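Local coordinates for Tol-Pal system protein TolB (PDB 7MX5), which probably acts as the periplasmic component of the Tol-Pal system, helping outer membrane invagination during cell division and upkeep of outer membrane integrity, at residues 39-44 with 120-125; 129-134 with 353-358. All blocks are in the same frame, centred on the assembly; numbering follows the deposited sequence.

Contact 1 (39-44 with 120-125); sequences SGRFTS and AIYQAL
Leu125 lies over one face of the Phe42 ring in a CH-pi contact, its CD1 4.1 Å from the ring centroid and 18° off the normal, displaced toward the rim. Leu125 CB adds a second apolar touch, 3.6 Å from Phe42 CZ, so one leucine covers the outer end of the ring. Phe42 CG stands anti to its carbonyl carbon (chi1 -56°), which places the ring beside its backbone N, where Leu125 can lie over one face. Tyr122 CD1 comes up at the edge of the same ring, near its plane, at a looser 4.4 Å from Phe42 CE2. Tyr122 itself extends with CG anti to the backbone N (chi1 -175°), and its CD1 meets Ser39 CB at 3.9 Å. Ser39 OG accepts from Arg41 N at 3.3 Å, an ST turn, and more weakly from Phe42 N; outside the segment it also bonds Leu36 O. This turn ties the end of helix 29-37 to the start of strand 43-45. In the amino-terminal domain, Phe42 and Leu125 both also touch Ile17 of strand 16-19, and Leu125 reaches Leu89 of strand 83-91, so helix 110-126 packs against the mixed sheet.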
ATOM      1  N   SER A  39      12.338   6.115  -0.887  1.00 43.68           N
ATOM      2  CA  SER A  39      11.288   7.041  -1.291  1.00 51.72           C
ATOM      3  C   SER A  39      10.962   6.969  -2.775  1.00 42.20           C
ATOM      4  O   SER A  39       9.928   7.505  -3.191  1.00 35.40           O
ATOM      5  CB  SER A  39      11.691   8.474  -0.934  1.00 45.04           C
ATOM      6  OG  SER A  39      12.765   8.915  -1.748  1.00 37.13           O
ATOM      7  N   GLY A  40      11.809   6.334  -3.582  1.00 46.03           N
ATOM      8  CA  GLY A  40      11.618   6.318  -5.017  1.00 52.97           C
ATOM      9  C   GLY A  40      11.917   7.623  -5.717  1.00 49.48           C
ATOM     10  O   GLY A  40      11.802   7.687  -6.946  1.00 60.90           O
ATOM     11  N   ARG A  41      12.300   8.665  -4.977  1.00 50.18           N
ATOM     12  CA  ARG A  41      12.587   9.969  -5.552  1.00 51.93           C
ATOM     13  C   ARG A  41      13.893  10.578  -5.069  1.00 57.35           C
ATOM     14  O   ARG A  41      14.303  11.609  -5.614  1.00 49.63           O
ATOM     15  CB  ARG A  41      11.447  10.953  -5.244  1.00 43.30           C
ATOM     16  CG  ARG A  41      10.341  10.978  -6.280  1.00 44.61           C
ATOM     17  CD  ARG A  41       9.604  12.306  -6.249  1.00 52.98           C
ATOM     18  NE  ARG A  41      10.517  13.427  -6.052  1.00 53.96           N
ATOM     19  CZ  ARG A  41      10.315  14.650  -6.519  1.00 56.66           C
ATOM     20  NH1 ARG A  41       9.234  14.953  -7.219  1.00 49.97           N
ATOM     21  NH2 ARG A  41      11.220  15.595  -6.279  1.00 62.36           N
ATOM     22  N   PHE A  42      14.551   9.993  -4.069  1.00 55.89           N
ATOM     23  CA  PHE A  42      15.771  10.562  -3.520  1.00 53.19           C
ATOM     24  C   PHE A  42      16.699   9.444  -3.071  1.00 53.07           C
ATOM     25  O   PHE A  42      16.301   8.283  -2.951  1.00 70.66           O
ATOM     26  CB  PHE A  42      15.483  11.493  -2.336  1.00 43.60           C
ATOM     27  CG  PHE A  42      14.538  12.613  -2.653  1.00 48.55           C
ATOM     28  CD1 PHE A  42      14.995  13.775  -3.249  1.00 47.54           C
ATOM     29  CD2 PHE A  42      13.192  12.508  -2.343  1.00 42.83           C
ATOM     30  CE1 PHE A  42      14.128  14.809  -3.538  1.00 44.67           C
ATOM     31  CE2 PHE A  42      12.320  13.538  -2.629  1.00 48.56           C
ATOM     32  CZ  PHE A  42      12.788  14.690  -3.227  1.00 41.55           C
ATOM     33  N   THR A  43      17.952   9.818  -2.830  1.00 46.10           N
ATOM     34  CA  THR A  43      18.921   8.985  -2.136  1.00 48.68           C
ATOM     35  C   THR A  43      19.462   9.763  -0.944  1.00 54.88           C
ATOM     36  O   THR A  43      19.418  10.996  -0.912  1.00 58.78           O
ATOM     37  CB  THR A  43      20.076   8.559  -3.055  1.00 42.63           C
ATOM     38  OG1 THR A  43      20.930   9.681  -3.305  1.00 54.15           O
ATOM     39  CG2 THR A  43      19.544   8.022  -4.376  1.00 54.63           C
ATOM     40  N   SER A  44      19.970   9.033   0.047  1.00 56.24           N
ATOM     41  CA  SER A  44      20.442   9.654   1.275  1.00 49.40           C
ATOM     42  C   SER A  44      21.669   8.917   1.791  1.00 51.05           C
ATOM     43  O   SER A  44      21.852   7.725   1.533  1.00 47.49           O
ATOM     44  CB  SER A  44      19.347   9.671   2.350  1.00 36.34           C
ATOM     45  OG  SER A  44      19.827  10.237   3.556  1.00 52.06           O
ATOM     46  N   ALA A 120       7.739  14.029   6.685  1.00 31.33           N
ATOM     47  CA  ALA A 120       7.798  15.484   6.601  1.00 36.19           C
ATOM     48  C   ALA A 120       8.873  15.938   5.622  1.00 38.05           C
ATOM     49  O   ALA A 120       8.688  16.930   4.905  1.00 37.53           O
ATOM     50  CB  ALA A 120       8.045  16.081   7.987  1.00 32.59           C
ATOM     51  N   ILE A 121      10.005  15.230   5.579  1.00 30.80           N
ATOM     52  CA  ILE A 121      11.058  15.564   4.624  1.00 30.44           C
ATOM     53  C   ILE A 121      10.564  15.358   3.198  1.00 31.86           C
ATOM     54  O   ILE A 121      10.791  16.196   2.318  1.00 33.63           O
ATOM     55  CB  ILE A 121      12.323  14.732   4.909  1.00 32.35           C
ATOM     56  CG1 ILE A 121      12.911  15.099   6.273  1.00 33.04           C
ATOM     57  CG2 ILE A 121      13.355  14.931   3.809  1.00 27.89           C
ATOM     58  CD1 ILE A 121      14.107  14.256   6.666  1.00 28.18           C
ATOM     59  N   TYR A 122       9.876  14.240   2.954  1.00 32.14           N
ATOM     60  CA  TYR A 122       9.354  13.953   1.622  1.00 33.88           C
ATOM     61  C   TYR A 122       8.359  15.017   1.176  1.00 35.79           C
ATOM     62  O   TYR A 122       8.409  15.487   0.034  1.00 36.16           O
ATOM     63  CB  TYR A 122       8.707  12.568   1.616  1.00 36.10           C
ATOM     64  CG  TYR A 122       8.218  12.093   0.265  1.00 33.92           C
ATOM     65  CD1 TYR A 122       9.053  11.380  -0.584  1.00 40.70           C
ATOM     66  CD2 TYR A 122       6.916  12.338  -0.150  1.00 28.46           C
ATOM     67  CE1 TYR A 122       8.608  10.936  -1.815  1.00 42.29           C
ATOM     68  CE2 TYR A 122       6.462  11.899  -1.379  1.00 35.44           C
ATOM     69  CZ  TYR A 122       7.313  11.199  -2.208  1.00 37.66           C
ATOM     70  OH  TYR A 122       6.866  10.758  -3.433  1.00 39.33           O
ATOM     71  N   GLN A 123       7.448  15.412   2.069  1.00 36.21           N
ATOM     72  CA  GLN A 123       6.447  16.411   1.713  1.00 41.99           C
ATOM     73  C   GLN A 123       7.083  17.776   1.476  1.00 41.62           C
ATOM     74  O   GLN A 123       6.632  18.535   0.610  1.00 38.11           O
ATOM     75  CB  GLN A 123       5.385  16.496   2.809  1.00 34.98           C
ATOM     76  CG  GLN A 123       4.175  17.336   2.444  1.00 35.39           C
ATOM     77  CD  GLN A 123       3.054  17.198   3.452  1.00 45.27           C
ATOM     78  OE1 GLN A 123       3.151  17.689   4.576  1.00 57.11           O
ATOM     79  NE2 GLN A 123       1.980  16.526   3.055  1.00 55.32           N
ATOM     80  N   ALA A 124       8.130  18.105   2.233  1.00 27.53           N
ATOM     81  CA  ALA A 124       8.786  19.397   2.070  1.00 39.04           C
ATOM     82  C   ALA A 124       9.571  19.492   0.768  1.00 42.35           C
ATOM     83  O   ALA A 124       9.840  20.603   0.302  1.00 38.49           O
ATOM     84  CB  ALA A 124       9.711  19.671   3.256  1.00 28.39           C
ATOM     85  N   LEU A 125       9.937  18.359   0.170  1.00 31.05           N
ATOM     86  CA  LEU A 125      10.734  18.352  -1.050  1.00 38.20           C
ATOM     87  C   LEU A 125       9.913  18.125  -2.308  1.00 39.02           C
ATOM     88  O   LEU A 125      10.317  18.575  -3.386  1.00 28.02           O
ATOM     89  CB  LEU A 125      11.821  17.276  -0.964  1.00 28.47           C
ATOM     90  CG  LEU A 125      12.889  17.489   0.108  1.00 35.05           C
ATOM     91  CD1 LEU A 125      13.822  16.298   0.175  1.00 41.23           C
ATOM     92  CD2 LEU A 125      13.666  18.763  -0.162  1.00 32.65           C
TER

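Contact 2 (129-134 with 353-358)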
ATOM      1  N   PRO A 129       2.251  14.131   0.283  1.00 33.64           N
ATOM      2  CA  PRO A 129       2.338  13.500   1.609  1.00 44.72           C
ATOM      3  C   PRO A 129       3.167  12.225   1.565  1.00 38.10           C
ATOM      4  O   PRO A 129       2.988  11.375   0.689  1.00 35.15           O
ATOM      5  CB  PRO A 129       0.877  13.208   1.969  1.00 37.78           C
ATOM      6  CG  PRO A 129       0.054  14.063   1.082  1.00 44.69           C
ATOM      7  CD  PRO A 129       0.867  14.448  -0.113  1.00 27.38           C
ATOM      8  N   GLY A 130       4.086  12.101   2.522  1.00 35.32           N
ATOM      9  CA  GLY A 130       4.889  10.901   2.618  1.00 36.82           C
ATOM     10  C   GLY A 130       4.071   9.700   3.050  1.00 32.38           C
ATOM     11  O   GLY A 130       3.028   9.815   3.695  1.00 43.72           O
ATOM     12  N   ASP A 131       4.561   8.515   2.681  1.00 36.50           N
ATOM     13  CA  ASP A 131       3.862   7.272   2.984  1.00 41.13           C
ATOM     14  C   ASP A 131       4.747   6.280   3.730  1.00 44.44           C
ATOM     15  O   ASP A 131       4.444   5.082   3.747  1.00 40.65           O
ATOM     16  CB  ASP A 131       3.313   6.633   1.707  1.00 30.74           C
ATOM     17  CG  ASP A 131       1.871   7.016   1.440  1.00 37.73           C
ATOM     18  OD1 ASP A 131       1.214   7.550   2.358  1.00 45.28           O
ATOM     19  OD2 ASP A 131       1.392   6.782   0.312  1.00 40.45           O
ATOM     20  N   PHE A 132       5.837   6.747   4.344  1.00 43.40           N
ATOM     21  CA  PHE A 132       6.639   5.859   5.179  1.00 49.83           C
ATOM     22  C   PHE A 132       5.874   5.457   6.432  1.00 45.17           C
ATOM     23  O   PHE A 132       5.984   4.315   6.895  1.00 44.07           O
ATOM     24  CB  PHE A 132       7.963   6.531   5.535  1.00 39.44           C
ATOM     25  CG  PHE A 132       8.727   7.012   4.339  1.00 42.31           C
ATOM     26  CD1 PHE A 132       9.229   6.110   3.416  1.00 40.89           C
ATOM     27  CD2 PHE A 132       8.928   8.365   4.125  1.00 39.42           C
ATOM     28  CE1 PHE A 132       9.924   6.547   2.310  1.00 40.87           C
ATOM     29  CE2 PHE A 132       9.626   8.809   3.020  1.00 43.54           C
ATOM     30  CZ  PHE A 132      10.124   7.898   2.111  1.00 42.79           C
ATOM     31  N   SER A 133       5.097   6.378   6.992  1.00 42.83           N
ATOM     32  CA  SER A 133       4.097   6.016   7.978  1.00 48.17           C
ATOM     33  C   SER A 133       2.898   5.390   7.276  1.00 48.69           C
ATOM     34  O   SER A 133       2.550   5.756   6.150  1.00 58.57           O
ATOM     35  CB  SER A 133       3.658   7.238   8.785  1.00 42.09           C
ATOM     36  OG  SER A 133       4.769   7.877   9.388  1.00 46.07           O
ATOM     37  N   GLY A 134       2.272   4.434   7.948  1.00 42.49           N
ATOM     38  CA  GLY A 134       1.176   3.680   7.378  1.00 44.32           C
ATOM     39  C   GLY A 134       1.416   2.188   7.479  1.00 42.61           C
ATOM     40  O   GLY A 134       2.503   1.718   7.810  1.00 40.41           O
ATOM     41  N   PHE A 353      -2.806   0.677  -4.350  1.00 26.81           N
ATOM     42  CA  PHE A 353      -2.171   1.984  -4.389  1.00 28.02           C
ATOM     43  C   PHE A 353      -1.798   2.451  -2.987  1.00 30.42           C
ATOM     44  O   PHE A 353      -2.501   2.182  -2.010  1.00 32.64           O
ATOM     45  CB  PHE A 353      -3.102   3.012  -5.032  1.00 28.86           C
ATOM     46  CG  PHE A 353      -2.843   3.244  -6.493  1.00 36.16           C
ATOM     47  CD1 PHE A 353      -1.637   3.773  -6.923  1.00 39.58           C
ATOM     48  CD2 PHE A 353      -3.813   2.946  -7.436  1.00 28.33           C
ATOM     49  CE1 PHE A 353      -1.401   3.994  -8.269  1.00 47.31           C
ATOM     50  CE2 PHE A 353      -3.584   3.165  -8.781  1.00 38.83           C
ATOM     51  CZ  PHE A 353      -2.376   3.689  -9.198  1.00 35.01           C
ATOM     52  N   SER A 354      -0.678   3.161  -2.899  1.00 27.98           N
ATOM     53  CA  SER A 354      -0.347   3.843  -1.661  1.00 36.59           C
ATOM     54  C   SER A 354      -1.192   5.111  -1.531  1.00 27.97           C
ATOM     55  O   SER A 354      -1.650   5.660  -2.536  1.00 35.31           O
ATOM     56  CB  SER A 354       1.137   4.195  -1.624  1.00 33.40           C
ATOM     57  OG  SER A 354       1.456   5.180  -2.591  1.00 32.46           O
ATOM     58  N   PRO A 355      -1.428   5.582  -0.303  1.00 37.90           N
ATOM     59  CA  PRO A 355      -2.283   6.769  -0.120  1.00 34.89           C
ATOM     60  C   PRO A 355      -1.880   7.975  -0.955  1.00 38.68           C
ATOM     61  O   PRO A 355      -2.760   8.736  -1.378  1.00 36.32           O
ATOM     62  CB  PRO A 355      -2.157   7.060   1.380  1.00 41.61           C
ATOM     63  CG  PRO A 355      -1.835   5.748   2.000  1.00 42.05           C
ATOM     64  CD  PRO A 355      -1.115   4.915   0.975  1.00 40.37           C
ATOM     65  N   ASN A 356      -0.589   8.180  -1.213  1.00 31.06           N
ATOM     66  CA  ASN A 356      -0.154   9.316  -2.014  1.00 40.68           C
ATOM     67  C   ASN A 356      -0.193   9.039  -3.512  1.00 34.68           C
ATOM     68  O   ASN A 356       0.077   9.947  -4.303  1.00 34.74           O
ATOM     69  CB  ASN A 356       1.256   9.762  -1.600  1.00 33.12           C
ATOM     70  CG  ASN A 356       2.312   8.686  -1.809  1.00 36.95           C
ATOM     71  OD1 ASN A 356       2.097   7.700  -2.513  1.00 42.71           O
ATOM     72  ND2 ASN A 356       3.471   8.879  -1.190  1.00 39.39           N
ATOM     73  N   GLY A 357      -0.516   7.812  -3.917  1.00 29.51           N
ATOM     74  CA  GLY A 357      -0.584   7.485  -5.326  1.00 37.12           C
ATOM     75  C   GLY A 357       0.748   7.410  -6.034  1.00 41.17           C
ATOM     76  O   GLY A 357       0.771   7.255  -7.258  1.00 37.62           O
ATOM     77  N   GLN A 358       1.859   7.521  -5.306  1.00 39.05           N
ATOM     78  CA  GLN A 358       3.181   7.422  -5.907  1.00 30.68           C
ATOM     79  C   GLN A 358       3.747   6.011  -5.869  1.00 42.93           C
ATOM     80  O   GLN A 358       4.677   5.711  -6.625  1.00 38.05           O
ATOM     81  CB  GLN A 358       4.153   8.377  -5.206  1.00 34.30           C
ATOM     82  CG  GLN A 358       3.683   9.821  -5.162  1.00 34.54           C
ATOM     83  CD  GLN A 358       3.214  10.321  -6.515  1.00 46.07           C
ATOM     84  OE1 GLN A 358       2.060  10.718  -6.676  1.00 39.97           O
ATOM     85  NE2 GLN A 358       4.111  10.307  -7.495  1.00 40.08           N
TER
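Asn356 OD1 takes two hydrogen bonds from its own segment, 353-358: Ser354 OG at 2.6 Å and Gln358 N at 2.8 Å, which arrive from opposite faces of the amide plane. Neither donor lies in that plane; Gln358 N stands above it and Ser354 OG is tilted from it. With OD1 held this way, the other end of the amide is turned to 129-134, where Asn356 ND2 donates to Pro129 O at 3.2 Å. That bond is nearly linear at the carbonyl, with a C=O...N angle of 161°, and the acceptor sits close to the amide plane. Asn356 CG lies between its backbone N and carbonyl carbon, which brings OD1 within range of both Ser354 OG and Gln358 N. Residues 354-357 form a type I beta turn, closed by Gly357 N to Ser354 O, and Asn356 OD1 with Gln358 N makes an Asx turn overlapping it. The turn joins strands 352-353 and 359-366 of the beta-propeller, whereas 129-134 connects helix 110-126 to propeller strand 135-141. Asp131 supplies the second link: its OD2 accepts from Asn356 N at 2.9 Å, on the syn side and 24° out of the carboxylate plane. The carboxylate and the Asn356 amide are inclined by 37°. Asp131 OD1 lies against the Pro355 ring, 3.5 Å from Pro355 CB, and has a long, weak ion pair with Lys400. Pro355 also touches Trp397 of strand 391-397, and Ser354 OG also bonds Met359 N.

Overall arrangement
Contact 1 is the more buried of the two and lies about 17 Å from the centre of the chain, within the amino-terminal domain; contact 2, about 7 Å from that centre, is partly buried and joins the interdomain connection to the propeller. Their chemistry differs accordingly: apolar side chains against a ring in the first, amide, carboxylate and backbone bonds between two loops in the second. The contacts follow each other along the chain, with helix 110-126 leading into 129-134, and their centres are about 12 Å apart. They also touch directly: Ser39 packs on Phe132, while Tyr122 packs on both Gly130 and Gln358, bringing the helix against both loops of contact 2.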